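Local structure of fumarate lyase (Mesorhizobium sp., 3C8T) at residues A[166-169]-A[170-174]; A[293-296]-A[297-301]; A[335-338]-A[339-342]; A[402-405]-A[406-409]. The protein is of undefined specific function but belongs to the fumarate lyase family, largely helical proteins that assemble as tetramers. All coordinates share one frame; numbering follows the deposited sequence.

Contact 1 of 4, residues A[166-169]-A[170-174]; sequences VWLS and AFDRH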
loop_
_atom_site.group_PDB
_atom_site.type_symbol
_atom_site.label_atom_id
_atom_site.label_comp_id
_atom_site.label_asym_id
_atom_site.label_seq_id
_atom_site.Cartn_x
_atom_site.Cartn_y
_atom_site.Cartn_z
ATOM N N VAL A 166 -13.161 -14.413 21.321
ATOM C CA VAL A 166 -11.912 -14.031 20.682
ATOM C C VAL A 166 -12.127 -12.728 19.857
ATOM O O VAL A 166 -11.346 -11.768 19.978
ATOM C CB VAL A 166 -11.387 -15.198 19.817
ATOM C CG1 VAL A 166 -10.365 -14.709 18.733
ATOM C CG2 VAL A 166 -10.774 -16.285 20.697
ATOM N N TRP A 167 -13.173 -12.714 19.032
ATOM C CA TRP A 167 -13.550 -11.536 18.256
ATOM C C TRP A 167 -13.780 -10.362 19.216
ATOM O O TRP A 167 -13.282 -9.271 19.007
ATOM C CB TRP A 167 -14.861 -11.800 17.507
ATOM C CG TRP A 167 -14.839 -12.894 16.451
ATOM C CD1 TRP A 167 -13.742 -13.405 15.788
ATOM C CD2 TRP A 167 -15.980 -13.519 15.868
ATOM N NE1 TRP A 167 -14.147 -14.363 14.864
ATOM C CE2 TRP A 167 -15.516 -14.440 14.895
ATOM C CE3 TRP A 167 -17.360 -13.418 16.091
ATOM C CZ2 TRP A 167 -16.385 -15.238 14.149
ATOM C CZ3 TRP A 167 -18.220 -14.228 15.364
ATOM C CH2 TRP A 167 -17.721 -15.133 14.401
ATOM N N LEU A 168 -14.547 -10.604 20.278
ATOM C CA LEU A 168 -14.825 -9.596 21.258
ATOM C C LEU A 168 -13.553 -8.977 21.900
ATOM O O LEU A 168 -13.496 -7.752 22.128
ATOM C CB LEU A 168 -15.733 -10.190 22.352
ATOM C CG LEU A 168 -16.099 -9.319 23.564
ATOM C CD1 LEU A 168 -16.737 -7.910 23.154
ATOM C CD2 LEU A 168 -16.976 -10.100 24.574
ATOM N N SER A 169 -12.556 -9.816 22.196
ATOM C CA SER A 169 -11.377 -9.378 22.920
ATOM C C SER A 169 -10.599 -8.270 22.220
ATOM O O SER A 169 -10.100 -7.346 22.881
ATOM C CB SER A 169 -10.456 -10.552 23.235
ATOM O OG SER A 169 -9.798 -10.980 22.060
ATOM N N ALA A 170 -10.513 -8.384 20.903
ATOM C CA ALA A 170 -9.975 -7.355 20.001
ATOM C C ALA A 170 -10.693 -6.004 20.133
ATOM O O ALA A 170 -10.043 -4.942 20.132
ATOM C CB ALA A 170 -10.067 -7.856 18.504
ATOM N N PHE A 171 -12.024 -6.055 20.191
ATOM C CA PHE A 171 -12.861 -4.834 20.259
ATOM C C PHE A 171 -12.831 -4.182 21.626
ATOM O O PHE A 171 -12.897 -2.950 21.734
ATOM C CB PHE A 171 -14.276 -5.103 19.765
ATOM C CG PHE A 171 -14.326 -5.292 18.298
ATOM C CD1 PHE A 171 -14.300 -4.180 17.443
ATOM C CD2 PHE A 171 -14.265 -6.578 17.748
ATOM C CE1 PHE A 171 -14.278 -4.352 16.058
ATOM C CE2 PHE A 171 -14.221 -6.758 16.378
ATOM C CZ PHE A 171 -14.243 -5.651 15.527
ATOM N N ASP A 172 -12.685 -5.001 22.666
ATOM C CA ASP A 172 -12.342 -4.493 23.987
ATOM C C ASP A 172 -11.048 -3.723 23.915
ATOM O O ASP A 172 -10.952 -2.668 24.513
ATOM C CB ASP A 172 -12.190 -5.642 24.987
ATOM C CG ASP A 172 -13.535 -6.348 25.295
ATOM O OD1 ASP A 172 -14.599 -5.714 25.136
ATOM O OD2 ASP A 172 -13.516 -7.523 25.711
ATOM N N ARG A 173 -10.031 -4.229 23.196
ATOM C CA ARG A 173 -8.777 -3.463 23.089
ATOM C C ARG A 173 -8.919 -2.213 22.239
ATOM O O ARG A 173 -8.203 -1.244 22.481
ATOM C CB ARG A 173 -7.571 -4.294 22.637
ATOM C CG ARG A 173 -7.059 -5.300 23.663
ATOM C CD ARG A 173 -5.889 -6.163 23.099
ATOM N NE ARG A 173 -6.243 -7.007 21.960
ATOM C CZ ARG A 173 -6.504 -8.324 22.016
ATOM N NH1 ARG A 173 -6.490 -8.985 23.186
ATOM N NH2 ARG A 173 -6.794 -8.997 20.889
ATOM N N HIS A 174 -9.822 -2.216 21.256
ATOM C CA HIS A 174 -9.927 -1.074 20.335
ATOM C C HIS A 174 -10.593 0.061 21.089
ATOM O O HIS A 174 -10.217 1.230 20.901
ATOM C CB HIS A 174 -10.729 -1.372 19.041
ATOM C CG HIS A 174 -10.087 -2.381 18.113
ATOM N ND1 HIS A 174 -8.760 -2.322 17.738
ATOM C CD2 HIS A 174 -10.621 -3.426 17.431
ATOM C CE1 HIS A 174 -8.492 -3.317 16.909
ATOM N NE2 HIS A 174 -9.608 -4.003 16.707
HETATM O O HOH W 1 -7.438 -11.895 22.153
#

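Contact 2 of 4, residues A[293-296]-A[297-301]; sequences ARIV and RNHAT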
loop_
_atom_site.group_PDB
_atom_site.type_symbol
_atom_site.label_atom_id
_atom_site.label_comp_id
_atom_site.label_asym_id
_atom_site.label_seq_id
_atom_site.Cartn_x
_atom_site.Cartn_y
_atom_site.Cartn_z
ATOM N N ALA A 293 -12.490 -2.813 4.663
ATOM C CA ALA A 293 -11.247 -2.972 5.388
ATOM C C ALA A 293 -9.997 -2.671 4.580
ATOM O O ALA A 293 -9.062 -2.051 5.097
ATOM C CB ALA A 293 -11.152 -4.366 5.989
ATOM N N ARG A 294 -9.961 -3.118 3.329
ATOM C CA ARG A 294 -8.858 -2.782 2.419
ATOM C C ARG A 294 -8.827 -1.307 2.031
ATOM O O ARG A 294 -7.749 -0.767 1.783
ATOM C CB ARG A 294 -8.977 -3.557 1.097
ATOM C CG ARG A 294 -8.450 -4.903 1.076
ATOM C CD ARG A 294 -8.911 -5.707 2.259
ATOM N NE ARG A 294 -8.280 -7.023 2.263
ATOM C CZ ARG A 294 -8.962 -8.153 2.137
ATOM N NH1 ARG A 294 -10.280 -8.107 2.009
ATOM N NH2 ARG A 294 -8.333 -9.325 2.142
ATOM N N ILE A 295 -10.001 -0.679 1.900
ATOM C CA ILE A 295 -10.086 0.728 1.515
ATOM C C ILE A 295 -9.625 1.619 2.686
ATOM O O ILE A 295 -8.908 2.619 2.489
ATOM C CB ILE A 295 -11.533 1.131 1.137
ATOM C CG1 ILE A 295 -12.043 0.395 -0.109
ATOM C CG2 ILE A 295 -11.657 2.654 1.000
ATOM C CD1 ILE A 295 -11.176 0.563 -1.281
ATOM N N VAL A 296 -10.048 1.266 3.899
ATOM C CA VAL A 296 -9.581 1.958 5.120
ATOM C C VAL A 296 -8.061 1.786 5.269
ATOM O O VAL A 296 -7.356 2.749 5.499
ATOM C CB VAL A 296 -10.311 1.458 6.399
ATOM C CG1 VAL A 296 -9.846 2.281 7.622
ATOM C CG2 VAL A 296 -11.802 1.636 6.226
ATOM N N ARG A 297 -7.561 0.560 5.081
ATOM C CA ARG A 297 -6.121 0.331 5.045
ATOM C C ARG A 297 -5.437 1.294 4.063
ATOM O O ARG A 297 -4.417 1.871 4.382
ATOM C CB ARG A 297 -5.810 -1.114 4.677
ATOM C CG ARG A 297 -4.290 -1.449 4.595
ATOM C CD ARG A 297 -4.035 -2.717 3.715
ATOM N NE ARG A 297 -4.246 -2.399 2.298
ATOM C CZ ARG A 297 -4.425 -3.263 1.287
ATOM N NH1 ARG A 297 -4.419 -4.585 1.469
ATOM N NH2 ARG A 297 -4.648 -2.768 0.068
ATOM N N ASN A 298 -5.995 1.453 2.867
ATOM C CA ASN A 298 -5.443 2.403 1.884
ATOM C C ASN A 298 -5.492 3.841 2.404
ATOM O O ASN A 298 -4.557 4.594 2.204
ATOM C CB ASN A 298 -6.233 2.345 0.580
ATOM C CG ASN A 298 -5.843 1.164 -0.295
ATOM O OD1 ASN A 298 -4.937 0.351 0.038
ATOM N ND2 ASN A 298 -6.520 1.059 -1.429
ATOM N N HIS A 299 -6.584 4.233 3.062
ATOM C CA HIS A 299 -6.593 5.589 3.665
ATOM C C HIS A 299 -5.487 5.737 4.744
ATOM O O HIS A 299 -4.926 6.809 4.890
ATOM C CB HIS A 299 -7.991 6.003 4.160
ATOM C CG HIS A 299 -9.019 6.067 3.053
ATOM N ND1 HIS A 299 -8.860 6.859 1.931
ATOM C CD2 HIS A 299 -10.195 5.413 2.885
ATOM C CE1 HIS A 299 -9.899 6.695 1.127
ATOM N NE2 HIS A 299 -10.720 5.819 1.681
ATOM N N ALA A 300 -5.171 4.671 5.481
ATOM C CA ALA A 300 -4.077 4.756 6.495
ATOM C C ALA A 300 -2.723 4.932 5.812
ATOM O O ALA A 300 -1.930 5.779 6.199
ATOM C CB ALA A 300 -4.071 3.530 7.467
ATOM N N THR A 301 -2.480 4.136 4.784
ATOM C CA THR A 301 -1.322 4.297 3.901
ATOM C C THR A 301 -1.130 5.733 3.407
ATOM O O THR A 301 -0.032 6.272 3.559
ATOM C CB THR A 301 -1.417 3.303 2.743
ATOM O OG1 THR A 301 -1.572 2.004 3.316
ATOM C CG2 THR A 301 -0.138 3.292 1.892
#

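Contact 3 of 4, residues A[335-338]-A[339-342]; sequences ILYQ and AEFM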
loop_
_atom_site.group_PDB
_atom_site.type_symbol
_atom_site.label_atom_id
_atom_site.label_comp_id
_atom_site.label_asym_id
_atom_site.label_seq_id
_atom_site.Cartn_x
_atom_site.Cartn_y
_atom_site.Cartn_z
ATOM N N ILE A 335 -18.794 -0.016 7.697
ATOM C CA ILE A 335 -18.506 -1.447 7.989
ATOM C C ILE A 335 -18.724 -1.826 9.474
ATOM O O ILE A 335 -19.186 -2.952 9.767
ATOM C CB ILE A 335 -17.121 -1.959 7.399
ATOM C CG1 ILE A 335 -15.922 -1.347 8.114
ATOM C CG2 ILE A 335 -17.036 -1.672 5.899
ATOM C CD1 ILE A 335 -14.625 -1.787 7.507
ATOM N N LEU A 336 -18.432 -0.904 10.409
ATOM C CA LEU A 336 -18.910 -1.116 11.804
ATOM C C LEU A 336 -20.410 -1.241 11.881
ATOM O O LEU A 336 -20.910 -2.083 12.620
ATOM C CB LEU A 336 -18.468 -0.047 12.788
ATOM C CG LEU A 336 -17.022 -0.129 13.245
ATOM C CD1 LEU A 336 -16.591 1.288 13.574
ATOM C CD2 LEU A 336 -16.777 -1.143 14.411
ATOM N N TYR A 337 -21.133 -0.436 11.117
ATOM C CA TYR A 337 -22.592 -0.566 11.123
ATOM C C TYR A 337 -23.056 -1.916 10.527
ATOM O O TYR A 337 -23.991 -2.563 11.041
ATOM C CB TYR A 337 -23.344 0.629 10.468
ATOM C CG TYR A 337 -24.799 0.249 10.359
ATOM C CD1 TYR A 337 -25.331 -0.202 9.142
ATOM C CD2 TYR A 337 -25.616 0.195 11.517
ATOM C CE1 TYR A 337 -26.664 -0.656 9.056
ATOM C CE2 TYR A 337 -26.944 -0.239 11.442
ATOM C CZ TYR A 337 -27.455 -0.667 10.218
ATOM O OH TYR A 337 -28.744 -1.126 10.135
ATOM N N GLN A 338 -22.409 -2.337 9.449
ATOM C CA GLN A 338 -22.695 -3.657 8.850
ATOM C C GLN A 338 -22.445 -4.779 9.856
ATOM O O GLN A 338 -23.249 -5.693 9.956
ATOM C CB GLN A 338 -21.874 -3.893 7.582
ATOM C CG GLN A 338 -22.314 -3.061 6.395
ATOM C CD GLN A 338 -23.804 -3.239 6.094
ATOM O OE1 GLN A 338 -24.302 -4.351 6.072
ATOM N NE2 GLN A 338 -24.507 -2.144 5.888
ATOM N N ALA A 339 -21.359 -4.670 10.628
ATOM C CA ALA A 339 -21.051 -5.652 11.703
ATOM C C ALA A 339 -22.057 -5.642 12.856
ATOM O O ALA A 339 -22.461 -6.718 13.304
ATOM C CB ALA A 339 -19.659 -5.481 12.218
ATOM N N GLU A 340 -22.446 -4.453 13.334
ATOM C CA GLU A 340 -23.545 -4.306 14.337
ATOM C C GLU A 340 -24.812 -5.090 13.895
ATOM O O GLU A 340 -25.403 -5.827 14.653
ATOM C CB GLU A 340 -23.996 -2.830 14.508
ATOM C CG GLU A 340 -23.113 -1.871 15.280
ATOM C CD GLU A 340 -23.689 -0.443 15.274
ATOM O OE1 GLU A 340 -24.644 -0.182 16.047
ATOM O OE2 GLU A 340 -23.191 0.425 14.514
ATOM N N PHE A 341 -25.219 -4.860 12.658
ATOM C CA PHE A 341 -26.406 -5.453 12.099
ATOM C C PHE A 341 -26.281 -6.969 11.963
ATOM O O PHE A 341 -27.167 -7.700 12.389
ATOM C CB PHE A 341 -26.668 -4.828 10.731
ATOM C CG PHE A 341 -27.797 -5.469 9.985
ATOM C CD1 PHE A 341 -29.124 -5.169 10.322
ATOM C CD2 PHE A 341 -27.545 -6.342 8.943
ATOM C CE1 PHE A 341 -30.189 -5.771 9.641
ATOM C CE2 PHE A 341 -28.605 -6.944 8.256
ATOM C CZ PHE A 341 -29.931 -6.659 8.614
ATOM N N MET A 342 -25.166 -7.426 11.384
ATOM C CA MET A 342 -24.938 -8.825 11.106
ATOM C C MET A 342 -24.816 -9.639 12.386
ATOM O O MET A 342 -25.436 -10.698 12.501
ATOM C CB MET A 342 -23.726 -9.025 10.181
ATOM C CG MET A 342 -23.179 -10.490 10.070
ATOM S SD MET A 342 -21.763 -10.581 8.963
ATOM C CE MET A 342 -20.395 -9.993 10.029
#

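Contact 4 of 4, residues A[402-405]-A[406-409]; sequences EVLR and TMPE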
loop_
_atom_site.group_PDB
_atom_site.type_symbol
_atom_site.label_atom_id
_atom_site.label_comp_id
_atom_site.label_asym_id
_atom_site.label_seq_id
_atom_site.Cartn_x
_atom_site.Cartn_y
_atom_site.Cartn_z
ATOM N N GLU A 402 -14.083 -47.460 16.543
ATOM C CA GLU A 402 -14.153 -48.787 15.943
ATOM C C GLU A 402 -12.771 -49.361 15.565
ATOM O O GLU A 402 -12.609 -50.562 15.513
ATOM C CB GLU A 402 -15.106 -48.844 14.742
ATOM C CG GLU A 402 -16.597 -48.394 14.961
ATOM C CD GLU A 402 -17.400 -49.134 16.069
ATOM O OE1 GLU A 402 -18.505 -48.618 16.422
ATOM O OE2 GLU A 402 -16.975 -50.213 16.571
ATOM N N VAL A 403 -11.778 -48.514 15.319
ATOM C CA VAL A 403 -10.416 -49.018 15.089
ATOM C C VAL A 403 -9.748 -49.310 16.431
ATOM O O VAL A 403 -9.242 -50.429 16.652
ATOM C CB VAL A 403 -9.564 -48.046 14.244
ATOM C CG1 VAL A 403 -8.136 -48.551 14.083
ATOM C CG2 VAL A 403 -10.186 -47.845 12.851
ATOM N N LEU A 404 -9.798 -48.343 17.353
ATOM C CA LEU A 404 -9.057 -48.435 18.633
ATOM C C LEU A 404 -9.476 -49.585 19.543
ATOM O O LEU A 404 -8.652 -50.156 20.266
ATOM C CB LEU A 404 -9.116 -47.110 19.421
ATOM C CG LEU A 404 -8.433 -45.882 18.809
ATOM C CD1 LEU A 404 -8.635 -44.683 19.735
ATOM C CD2 LEU A 404 -6.945 -46.118 18.483
ATOM N N ARG A 405 -10.762 -49.901 19.495
ATOM C CA ARG A 405 -11.366 -50.965 20.286
ATOM C C ARG A 405 -10.785 -52.349 19.968
ATOM O O ARG A 405 -10.861 -53.250 20.804
ATOM C CB ARG A 405 -12.887 -50.990 20.037
ATOM C CG ARG A 405 -13.301 -51.873 18.850
ATOM C CD ARG A 405 -14.796 -51.870 18.601
ATOM N NE ARG A 405 -15.590 -52.393 19.713
ATOM C CZ ARG A 405 -16.923 -52.420 19.728
ATOM N NH1 ARG A 405 -17.624 -51.964 18.682
ATOM N NH2 ARG A 405 -17.562 -52.910 20.793
ATOM N N THR A 406 -10.239 -52.529 18.764
ATOM C CA THR A 406 -9.701 -53.824 18.340
ATOM C C THR A 406 -8.192 -53.890 18.611
ATOM O O THR A 406 -7.563 -54.895 18.274
ATOM C CB THR A 406 -9.919 -54.108 16.814
ATOM O OG1 THR A 406 -9.105 -53.245 16.013
ATOM C CG2 THR A 406 -11.376 -53.970 16.398
ATOM N N MET A 407 -7.631 -52.822 19.213
ATOM C CA MET A 407 -6.194 -52.650 19.370
ATOM C C MET A 407 -5.844 -52.844 20.855
ATOM O O MET A 407 -5.917 -51.898 21.635
ATOM C CB MET A 407 -5.763 -51.245 18.856
ATOM C CG MET A 407 -5.620 -51.097 17.304
ATOM S SD MET A 407 -5.261 -49.413 16.654
ATOM C CE MET A 407 -3.584 -49.163 17.223
ATOM N N PRO A 408 -5.455 -54.074 21.264
ATOM C CA PRO A 408 -5.386 -54.325 22.729
ATOM C C PRO A 408 -4.401 -53.441 23.511
ATOM O O PRO A 408 -4.579 -53.237 24.718
ATOM C CB PRO A 408 -5.004 -55.825 22.821
ATOM C CG PRO A 408 -5.420 -56.401 21.462
ATOM C CD PRO A 408 -5.079 -55.281 20.492
ATOM N N GLU A 409 -3.377 -52.925 22.834
ATOM C CA GLU A 409 -2.426 -52.016 23.465
ATOM C C GLU A 409 -3.073 -50.662 23.862
ATOM O O GLU A 409 -2.464 -49.876 24.589
ATOM C CB GLU A 409 -1.186 -51.820 22.564
ATOM C CG GLU A 409 -1.406 -51.099 21.215
ATOM C CD GLU A 409 -1.736 -52.038 20.038
ATOM O OE1 GLU A 409 -1.190 -51.794 18.930
ATOM O OE2 GLU A 409 -2.530 -53.005 20.201
#

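Contact 1 of 4, residues A[166-169]-A[170-174]
Two successive turns in the middle of helix 160-185, one of the long helices of the fold, meet here through Ser-169 and Arg-173. The hydroxyl of Ser-169 is turned back over its own turn (chi1 73°) and donates a hydrogen bond to Val-166 O, 2.7 Å from OG. A water donates to Ser-169 OG at a short 2.5 Å, a doubtful value, and accepts from Arg-173 NH2 at 3.2 Å, lying at the guanidinium edge, in its plane. That guanidinium curls back along the helix, bent at chi3, until one face lies over Ser-169 O, 3.8 Å from CZ. Its NE forms a salt bridge with Asp-229 of the second subunit. On the adjoining flank, Asp-172 crosses the end of Leu-168, one turn earlier, OD1 lying 3.6 Å from CD1, while each oxygen forms a salt bridge, OD1 with Arg-131 and OD2 with Arg-443. Phe-171 brings its ring edge to Trp-167 O, CD2 at 3.1 Å. Along the backbone, Asp-172 N binds Leu-168 O at 2.9 Å with a nearly straight N-H (166°). The arginine's charge is thus probably balanced across the subunit boundary, with the water probably joining the two side chains.

Contact 2 of 4, residues A[293-296]-A[297-301]
Four consecutive i to i+4 bonds carry the alpha-helix unbroken from 293-296 into 297-301, in the middle of helix 284-306. Arg-297 N reaches Ala-293 O at 3.0 Å and Ala-300 N reaches Val-296 O at 2.9 Å, with Asn-298 and His-299 bonded likewise to Arg-294 and Ile-295. On one flank Ile-295 and His-299 lie side by side and point the same way; the CG2 branch of Ile-295, anti to the backbone nitrogen, meets the imidazole at NE2, 3.4 Å away. His-299 CD2 also comes within 3.1 Å of Ile-295 O. On another flank Arg-297 bends at chi3 (73°), and its NH2 donates to Asn-298 OD1 over 3.1 Å, a nearly straight bond (168°) lying in the guanidinium plane. Arg-294 passes CG over one face of that guanidinium, 4.1 Å from NH1, with the two guanidinium planes 74° apart. Arg-294 NH1 hydrogen-bonds Leu-290 O; the charge of Arg-297, which also lies close to Arg-297 of the fourth subunit, is probably offset by salt bridges with Asp-305 of the second and of the third subunit. Within the chain, Val-296 packs against helices 229-255 and 315-344, His-299 meets the latter, and Ala-293 and Ala-300 face helix 229-255.

Contact 3 of 4, residues A[335-338]-A[339-342]
Apolar contact between Tyr-337 and Phe-341, one turn apart, is slight: Tyr-337 CZ lies 4.3 Å from Phe-341 CB. The two side chains cross at a slant, and the phenol oxygen comes 4.1 Å from Phe-341 CD1. Both have CG opposite the backbone nitrogen (chi1 171° for Tyr-337), a shared setting that directs the rings off the same exposed side of the helix. A charged group lies beside the tyrosine. Glu-340 brings OE2 to the edge of the tyrosine ring, 3.9 Å from CD2, with the two planes close to perpendicular (85°). The same OE2 forms a salt bridge with Arg-126, whose side chain also touches Tyr-337, so the charged group is held between this helix and helix 104-140. Gln-338, bent at chi2, has OE1 bonded to Ser-285 on helix 284-306. The host, helix 315-344, belongs to the central bundle, and its buried side is largely apolar: Ile-335, Ala-339 and Met-342 rest on helix 229-255, while Leu-336 packs on helix 104-140. Backbone bonds run i to i+4 throughout, including Glu-340 N to Leu-336 O at 2.9 Å with a nearly straight N-H (171°), and Met-342 N to Gln-338 O at 3.0 Å.

Contact 4 of 4, residues A[402-405]-A[406-409]
Thr-406 folds back on the preceding helical turn, and its two donors share one acceptor. OG1 donates to Val-403 O at 2.9 Å in the carbonyl plane, whereas Thr-406 N approaches the same oxygen at 3.1 Å from above that plane. The hydroxyl's setting between the backbone nitrogen and carbonyl carbon (chi1 69°) turns it back toward this oxygen. An overlapping type I beta turn runs from Leu-404 to Met-407, with Met-407 N bonded to Leu-404 O at 3.0 Å; Met-407 is then the N-cap residue of helix 408-414. The packed side is apolar: the Met-407 sulfur sits 4.0 Å from Val-403 CG1, the two side chains running alongside each other, and 4.1 Å from CD2 of Leu-404, which crosses it at a slant. The exposed side is held by charge. Arg-405 NH1 forms a salt bridge with Glu-402 OE2 at 2.8 Å on the syn lone pair, and Arg-405 NE makes another with Glu-416. Thr-406 CG2 merely brushes Arg-405 CG at 3.8 Å. On the buried side, Val-403 and Met-407 lean on helix 379-395, while Leu-404 and Arg-405 reach helix 416-422, so the corner links two short helices over both neighbours.

In the fold
Three of the four contacts belong to the long-helix body of the chain, each centred about 11 Å from the chain's centre, and the fourth lies at its far end, about 52 Å from it. Contacts 2 and 3, on helices that follow each other in the chain, touch directly: Ile-335 CD1 lies 3.7 Å from Ala-293 N. Contact 1 comes within about 4 Å of contact 3 at nearest atoms without touching it, and helix 229-255 packs against all three. Contacts 1 and 2 both reach the second subunit, whereas contacts 3 and 4 touch no other chain. Contact 4 remains remote, its nearest atoms about 28 Å from those of contact 1.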